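Local coordinates for microcompartments protein (Desulfitobacterium hafniense, PDB 3NWG), which probably forms part of the protein shell of a bacterial microcompartment, as a PduT-like member of the family with two BMC domains in tandem, at residues A[29-34]-A[42-47]; A[52-57]-A[71-76]; A[79-84]-A[121-126]. One frame throughout, in Å; residues are numbered along the deposited sequence.

Contact 1: residues A[29-34]-A[42-47]; sequences VDLLEA and YIVLIC
A classic beta bulge in the hairpin of strands 29-36 and 42-48 sets two residues, Leu32 and Glu33, against the single residue Leu45. Leu45 O takes both amides, Leu32 N at 2.8 Å and Glu33 N at 3.2 Å, and the two arrive from the same face of its carbonyl plane. In return Leu45 N gives a nearly straight bond of 2.7 Å to Glu33 O. Before the bulge the pairing is regular: Asp30 and Cys47 form a hydrogen-bonded pair, joined by Asp30 N to Cys47 O and by Cys47 N to Asp30 O, with Leu31 opposite Ile46 as the next, non-hydrogen-bonded pair. The extra residue lets Leu32 turn toward the partner strand, its CD1 packing on Cys47 CB at 4.0 Å. Side chains sort by face. On one, Leu31 and Val44 cross at about a right angle, CD1 to CG1 at 3.7 Å; Leu31 has CG anti to the backbone N (chi1 -177°), which brings its branch over the neighbouring strand. On the other, the methylene carbons of Glu33 do the packing, CB on Leu45 CD1 at 3.8 Å and CG on Ile43 CD1 at 3.9 Å, while the bend at chi2 turns the carboxylate off the partner strand, an amphipathic use of a long acid in a partly exposed place. Branched apolar residues suit the helix-covered face, that of Leu31, Val44 and Ile46, where helix 13-26 covers Leu31 and Val44 and helix 50-64 meets Val29 and Ile46. Strand 4-10 pairs along the far edge of strand 42-48.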
# COMPACT_ATOMS: atom_id res chain seq x y z
N VAL A 29 -9.39 -7.15 28.36
CA VAL A 29 -9.94 -6.24 27.36
C VAL A 29 -9.27 -6.50 26.01
O VAL A 29 -8.15 -7.02 25.96
CB VAL A 29 -9.80 -4.72 27.74
CG1 VAL A 29 -10.61 -4.37 29.00
CG2 VAL A 29 -8.34 -4.31 27.90
N ASP A 30 -9.97 -6.18 24.93
CA ASP A 30 -9.39 -6.25 23.60
C ASP A 30 -9.03 -4.85 23.16
O ASP A 30 -9.73 -3.89 23.49
CB ASP A 30 -10.37 -6.90 22.61
CG ASP A 30 -10.36 -8.45 22.67
OD1 ASP A 30 -9.82 -9.06 23.62
OD2 ASP A 30 -10.92 -9.07 21.74
N LEU A 31 -7.92 -4.73 22.44
CA LEU A 31 -7.54 -3.47 21.82
C LEU A 31 -8.24 -3.27 20.48
O LEU A 31 -8.18 -4.13 19.59
CB LEU A 31 -6.03 -3.41 21.62
CG LEU A 31 -5.42 -2.13 21.06
CD1 LEU A 31 -5.48 -0.98 22.08
CD2 LEU A 31 -3.99 -2.42 20.65
N LEU A 32 -8.92 -2.14 20.35
CA LEU A 32 -9.55 -1.75 19.10
C LEU A 32 -8.62 -0.88 18.27
O LEU A 32 -8.45 -1.09 17.07
CB LEU A 32 -10.83 -0.95 19.39
CG LEU A 32 -11.93 -1.67 20.14
CD1 LEU A 32 -12.93 -0.64 20.63
CD2 LEU A 32 -12.58 -2.68 19.24
N GLU A 33 -8.02 0.11 18.93
CA GLU A 33 -7.24 1.13 18.27
C GLU A 33 -6.19 1.65 19.25
O GLU A 33 -6.50 1.95 20.42
CB GLU A 33 -8.15 2.28 17.78
CG GLU A 33 -7.52 3.19 16.74
CD GLU A 33 -7.15 2.44 15.47
OE1 GLU A 33 -5.97 2.05 15.33
OE2 GLU A 33 -8.06 2.21 14.63
N ALA A 34 -4.96 1.73 18.76
CA ALA A 34 -3.87 2.40 19.44
C ALA A 34 -3.03 3.09 18.37
O ALA A 34 -2.32 2.42 17.59
CB ALA A 34 -3.04 1.41 20.22
N TYR A 42 -2.02 10.68 21.07
CA TYR A 42 -2.08 9.25 20.89
C TYR A 42 -3.38 8.81 21.53
O TYR A 42 -3.75 9.28 22.61
CB TYR A 42 -0.91 8.59 21.60
CG TYR A 42 -0.67 7.17 21.17
CD1 TYR A 42 0.10 6.89 20.05
CD2 TYR A 42 -1.21 6.09 21.88
CE1 TYR A 42 0.33 5.59 19.65
CE2 TYR A 42 -0.98 4.79 21.49
CZ TYR A 42 -0.20 4.55 20.37
OH TYR A 42 0.04 3.26 19.95
N ILE A 43 -4.09 7.92 20.85
CA ILE A 43 -5.37 7.47 21.37
C ILE A 43 -5.37 5.97 21.56
O ILE A 43 -4.74 5.23 20.79
CB ILE A 43 -6.58 7.93 20.48
CG1 ILE A 43 -6.71 7.10 19.20
CG2 ILE A 43 -6.52 9.42 20.17
CD1 ILE A 43 -7.93 6.18 19.21
N VAL A 44 -6.05 5.53 22.61
CA VAL A 44 -6.25 4.11 22.84
C VAL A 44 -7.72 3.85 23.03
O VAL A 44 -8.39 4.52 23.81
CB VAL A 44 -5.43 3.57 24.05
CG1 VAL A 44 -5.58 2.07 24.20
CG2 VAL A 44 -3.95 3.94 23.91
N LEU A 45 -8.20 2.88 22.26
CA LEU A 45 -9.57 2.41 22.36
C LEU A 45 -9.55 0.92 22.64
O LEU A 45 -8.84 0.15 21.99
CB LEU A 45 -10.33 2.65 21.06
CG LEU A 45 -10.76 4.07 20.70
CD1 LEU A 45 -11.18 4.11 19.25
CD2 LEU A 45 -11.91 4.52 21.58
N ILE A 46 -10.36 0.53 23.61
CA ILE A 46 -10.45 -0.86 24.05
C ILE A 46 -11.90 -1.22 24.32
O ILE A 46 -12.76 -0.34 24.49
CB ILE A 46 -9.64 -1.07 25.32
CG1 ILE A 46 -9.92 0.09 26.29
CG2 ILE A 46 -8.15 -1.11 24.99
CD1 ILE A 46 -10.04 -0.30 27.72
N CYS A 47 -12.18 -2.51 24.36
CA CYS A 47 -13.52 -2.97 24.66
C CYS A 47 -13.45 -4.25 25.48
O CYS A 47 -12.54 -5.06 25.33
CB CYS A 47 -14.32 -3.18 23.37
SG CYS A 47 -13.91 -4.71 22.50

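Contact 2: residues A[52-57]-A[71-76]; sequences AVQSSV and DFILPN
Ile73 is the hub on which strand 68-74 meets helix 50-64, touching Val53, Gln54 and Val57. From its CB, which points at the helix, CG1 lies anti to the carbonyl carbon (chi1 -69°), which lays the longer branch along the helix side chains. There CG1 rests on Val57 CG2 at 3.8 Å and on Val53 CG1 at 4.0 Å; in both pairs the valine and isoleucine branches lie alongside one another and point opposite ways. CD1 continues the extended chain and ends against the carboxamide of Gln54, with Val57 CB at 4.0 Å. Gln54 bends at chi2 (68°) to bring this amide down, crossing Ile73 at about a right angle. The whole carboxamide lies against the methyl, CD, OE1 and NE2 of Gln54 being 4.0, 3.8 and 3.9 Å from Ile73 CD1. Glutamine fits this exposed place because its flat end can cover a methyl. An alanine at this position would remove both branches beyond CB, and would probably leave Val53 and Val57 facing a gap and the Gln54 amide without the methyl it lies on. At the other end, Asp71 offers only its CB to Val57 CG1, at 4.0 Å; its OD2 is held in a salt bridge by Lys61, one helical turn beyond Val57. No hydrogen bond crosses the contact, so the two elements are held by apolar packing, with residues four apart on the helix meeting alternate residues of the strand. Helix and strand run antiparallel, at 177°. On the strand's opposite face, Phe72 and Leu74 touch helix 105-117. Helices laid against an antiparallel sheet in this way, with strand order 2-3-1-4, are characteristic of the BMC fold.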
# COMPACT_ATOMS: atom_id res chain seq x y z
N ALA A 52 -14.12 -4.55 33.45
CA ALA A 52 -12.82 -4.75 32.81
C ALA A 52 -12.34 -3.47 32.12
O ALA A 52 -11.21 -3.03 32.32
CB ALA A 52 -12.87 -5.93 31.84
N VAL A 53 -13.22 -2.84 31.35
CA VAL A 53 -12.92 -1.54 30.73
C VAL A 53 -12.63 -0.47 31.80
O VAL A 53 -11.77 0.39 31.60
CB VAL A 53 -14.04 -1.08 29.76
CG1 VAL A 53 -13.84 0.35 29.29
CG2 VAL A 53 -14.11 -2.00 28.56
N GLN A 54 -13.31 -0.52 32.93
CA GLN A 54 -13.06 0.49 33.95
C GLN A 54 -11.67 0.38 34.55
O GLN A 54 -11.05 1.40 34.87
CB GLN A 54 -14.11 0.47 35.05
CG GLN A 54 -13.78 1.43 36.20
CD GLN A 54 -13.88 2.89 35.79
OE1 GLN A 54 -14.98 3.44 35.73
NE2 GLN A 54 -12.73 3.53 35.51
N SER A 55 -11.17 -0.85 34.68
CA SER A 55 -9.85 -1.07 35.28
C SER A 55 -8.78 -0.66 34.28
O SER A 55 -7.81 0.02 34.62
CB SER A 55 -9.66 -2.54 35.64
OG SER A 55 -10.73 -3.00 36.45
N SER A 56 -9.00 -1.07 33.04
CA SER A 56 -8.12 -0.77 31.95
C SER A 56 -7.96 0.75 31.79
O SER A 56 -6.83 1.26 31.72
CB SER A 56 -8.69 -1.40 30.70
OG SER A 56 -7.77 -1.38 29.62
N VAL A 57 -9.07 1.49 31.78
CA VAL A 57 -9.01 2.96 31.67
C VAL A 57 -8.30 3.63 32.86
O VAL A 57 -7.45 4.50 32.66
CB VAL A 57 -10.40 3.59 31.40
CG1 VAL A 57 -10.35 5.12 31.51
CG2 VAL A 57 -10.91 3.18 30.02
N ASP A 71 -10.24 10.86 28.86
CA ASP A 71 -10.58 9.46 29.10
C ASP A 71 -12.09 9.38 29.08
O ASP A 71 -12.76 10.30 29.55
CB ASP A 71 -10.07 9.00 30.45
CG ASP A 71 -10.59 9.88 31.61
OD1 ASP A 71 -10.08 11.02 31.78
OD2 ASP A 71 -11.50 9.43 32.34
N PHE A 72 -12.63 8.30 28.53
CA PHE A 72 -14.06 8.16 28.35
C PHE A 72 -14.47 6.70 28.36
O PHE A 72 -13.72 5.84 27.89
CB PHE A 72 -14.48 8.83 27.03
CG PHE A 72 -15.92 8.57 26.65
CD1 PHE A 72 -16.95 9.27 27.27
CD2 PHE A 72 -16.23 7.62 25.68
CE1 PHE A 72 -18.28 9.02 26.93
CE2 PHE A 72 -17.55 7.36 25.34
CZ PHE A 72 -18.58 8.06 25.96
N ILE A 73 -15.67 6.42 28.88
CA ILE A 73 -16.24 5.07 28.88
C ILE A 73 -17.72 5.08 28.50
O ILE A 73 -18.51 5.84 29.08
CB ILE A 73 -16.08 4.37 30.24
CG1 ILE A 73 -14.60 4.03 30.51
CG2 ILE A 73 -16.95 3.09 30.32
CD1 ILE A 73 -14.32 3.74 31.95
N LEU A 74 -18.08 4.23 27.54
CA LEU A 74 -19.47 4.09 27.12
C LEU A 74 -19.90 2.64 27.31
O LEU A 74 -19.51 1.76 26.55
CB LEU A 74 -19.65 4.54 25.66
CG LEU A 74 -21.03 4.86 25.01
CD1 LEU A 74 -21.69 3.64 24.43
CD2 LEU A 74 -22.00 5.59 25.96
N PRO A 75 -20.70 2.40 28.36
CA PRO A 75 -21.25 1.09 28.69
C PRO A 75 -22.36 0.66 27.73
O PRO A 75 -23.11 1.50 27.23
CB PRO A 75 -21.85 1.32 30.08
CG PRO A 75 -22.23 2.76 30.07
CD PRO A 75 -21.08 3.42 29.35
N ASN A 76 -22.46 -0.64 27.52
CA ASN A 76 -23.53 -1.23 26.70
C ASN A 76 -23.50 -0.66 25.30
O ASN A 76 -24.52 -0.21 24.78
CB ASN A 76 -24.91 -1.03 27.35
CG ASN A 76 -24.89 -1.25 28.87
OD1 ASN A 76 -24.26 -2.19 29.40
ND2 ASN A 76 -25.60 -0.37 29.59

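Contact 3: residues A[79-84]-A[121-126]; sequences PQVLTA and VDLVEI
Gln80 and Asp122 cross obliquely at one end of the contact between helix 79-85 and strand 122-127, the amide and carboxylate planes standing 77° apart. The hydrogen bond between them is weak: Gln80 NE2 lies 3.1 Å from Asp122 OD1, but the angle at its hydrogen is only 127°. The glutamine reaches the strand because CG is anti to its own carbonyl carbon (chi1 -81°) and the chain then extends. Its OE1 comes within 3.4 Å of Val121 O, two acceptors that cannot bond to each other. Further along the helix the side-chain packing is apolar. Val81 points its CB away from the strand, yet Leu123 and Ile126 reach obliquely to its branches and backbone: CG2 approaches Leu123 CD1 at 3.9 Å and CG1 approaches Ile126 CD1 at 4.1 Å. Leu123 CD1 also lies 3.8 Å from Val81 CA, and Ile126 CD1 3.7 Å from Val81 O. Ala84, one turn after Gln80, directs its methyl at the strand, and CB sits 3.7 Å from Ile126 CD1. The small side chain suits a place where the backbones draw close, the CA atoms of Ala84 and Glu125 being 5.1 Å apart. Thr83 turns to its own helix instead, its OG1 bonding to Gln80 O, which also accepts Ala84 N from the same face of the carbonyl plane. Leu123 and Ile126 both point at the helix although three residues apart, since a classic beta bulge at Val124 and Glu125, facing Thr139, resets the alternation. Helix 105-117 closes over Leu123 and Ile126 as well. The chemistry implies a contact held mainly by buried aliphatic groups, the amide-carboxylate pair adding only a weak polar link at its exposed end.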
# COMPACT_ATOMS: atom_id res chain seq x y z
N PRO A 79 -23.04 -3.42 19.26
CA PRO A 79 -22.04 -4.27 18.59
C PRO A 79 -21.50 -3.70 17.29
O PRO A 79 -20.35 -3.97 16.95
CB PRO A 79 -22.81 -5.57 18.30
CG PRO A 79 -24.20 -5.36 18.78
CD PRO A 79 -24.21 -4.19 19.69
N GLN A 80 -22.30 -2.91 16.59
CA GLN A 80 -21.91 -2.38 15.28
C GLN A 80 -20.90 -1.26 15.39
O GLN A 80 -20.08 -1.08 14.50
CB GLN A 80 -23.11 -1.89 14.50
CG GLN A 80 -23.88 -3.00 13.80
CD GLN A 80 -24.85 -2.46 12.78
OE1 GLN A 80 -25.89 -1.89 13.12
NE2 GLN A 80 -24.51 -2.64 11.51
N VAL A 81 -20.97 -0.50 16.47
CA VAL A 81 -19.97 0.52 16.74
C VAL A 81 -18.57 -0.11 16.79
O VAL A 81 -17.62 0.41 16.22
CB VAL A 81 -20.25 1.26 18.05
CG1 VAL A 81 -19.10 2.20 18.38
CG2 VAL A 81 -21.59 2.02 17.95
N LEU A 82 -18.46 -1.26 17.47
CA LEU A 82 -17.17 -1.91 17.63
C LEU A 82 -16.65 -2.42 16.29
O LEU A 82 -15.52 -2.12 15.91
CB LEU A 82 -17.24 -3.03 18.66
CG LEU A 82 -17.77 -2.60 20.03
CD1 LEU A 82 -18.19 -3.81 20.82
CD2 LEU A 82 -16.76 -1.73 20.80
N THR A 83 -17.47 -3.18 15.58
CA THR A 83 -17.04 -3.70 14.29
C THR A 83 -16.69 -2.56 13.31
O THR A 83 -15.71 -2.66 12.57
CB THR A 83 -18.06 -4.71 13.69
OG1 THR A 83 -19.37 -4.14 13.71
CG2 THR A 83 -18.10 -6.00 14.51
N ALA A 84 -17.46 -1.48 13.33
CA ALA A 84 -17.20 -0.33 12.46
C ALA A 84 -15.84 0.28 12.75
O ALA A 84 -15.06 0.52 11.82
CB ALA A 84 -18.30 0.72 12.60
N VAL A 121 -30.71 0.63 10.95
CA VAL A 121 -29.61 1.13 10.13
C VAL A 121 -28.45 0.14 10.29
O VAL A 121 -28.47 -0.70 11.19
CB VAL A 121 -29.16 2.57 10.55
CG1 VAL A 121 -30.21 3.61 10.18
CG2 VAL A 121 -28.85 2.64 12.04
N ASP A 122 -27.48 0.22 9.40
CA ASP A 122 -26.20 -0.45 9.60
C ASP A 122 -25.13 0.61 9.49
O ASP A 122 -25.11 1.36 8.51
CB ASP A 122 -25.99 -1.55 8.56
CG ASP A 122 -26.98 -2.72 8.73
OD1 ASP A 122 -26.85 -3.49 9.71
OD2 ASP A 122 -27.89 -2.86 7.87
N LEU A 123 -24.25 0.70 10.49
CA LEU A 123 -23.11 1.62 10.41
C LEU A 123 -22.22 1.11 9.30
O LEU A 123 -22.07 -0.10 9.12
CB LEU A 123 -22.34 1.70 11.73
CG LEU A 123 -23.05 2.07 13.05
CD1 LEU A 123 -22.03 2.29 14.13
CD2 LEU A 123 -23.93 3.30 12.93
N VAL A 124 -21.65 2.02 8.52
CA VAL A 124 -20.82 1.63 7.38
C VAL A 124 -19.34 1.75 7.73
O VAL A 124 -18.58 0.81 7.54
CB VAL A 124 -21.17 2.41 6.10
CG1 VAL A 124 -20.32 1.94 4.94
CG2 VAL A 124 -22.64 2.24 5.76
N GLU A 125 -18.94 2.92 8.23
CA GLU A 125 -17.58 3.10 8.74
C GLU A 125 -17.48 4.19 9.80
O GLU A 125 -18.32 5.09 9.90
CB GLU A 125 -16.57 3.34 7.60
CG GLU A 125 -16.48 4.75 7.05
CD GLU A 125 -15.41 4.89 5.96
OE1 GLU A 125 -15.27 5.99 5.36
OE2 GLU A 125 -14.70 3.89 5.70
N ILE A 126 -16.43 4.08 10.61
CA ILE A 126 -16.09 5.08 11.60
C ILE A 126 -14.65 5.52 11.33
O ILE A 126 -13.77 4.69 11.11
CB ILE A 126 -16.26 4.54 13.03
CG1 ILE A 126 -17.75 4.38 13.35
CG2 ILE A 126 -15.55 5.44 14.04
CD1 ILE A 126 -18.08 3.71 14.69

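Overall arrangement
The three contacts follow one another along the chain. Contacts 1 and 2 belong to the first BMC domain, share a four-stranded sheet and lie about 11 Å apart between centres; they meet where Val29 and Ile46 pack on helix 50-64, with Val29 CG1 3.6 Å from Ala52 O. Contact 3, whose centre is about 16 Å from that of contact 1 and 19 Å from that of contact 2, carries the chain to the second BMC domain. Its helix touches contact 1 through Leu82 CD2, 3.8 Å from Cys47 CB, and thereby packs between the two sheets. A glycerol, probably from crystallisation, bonds to Tyr42 OH in contact 1.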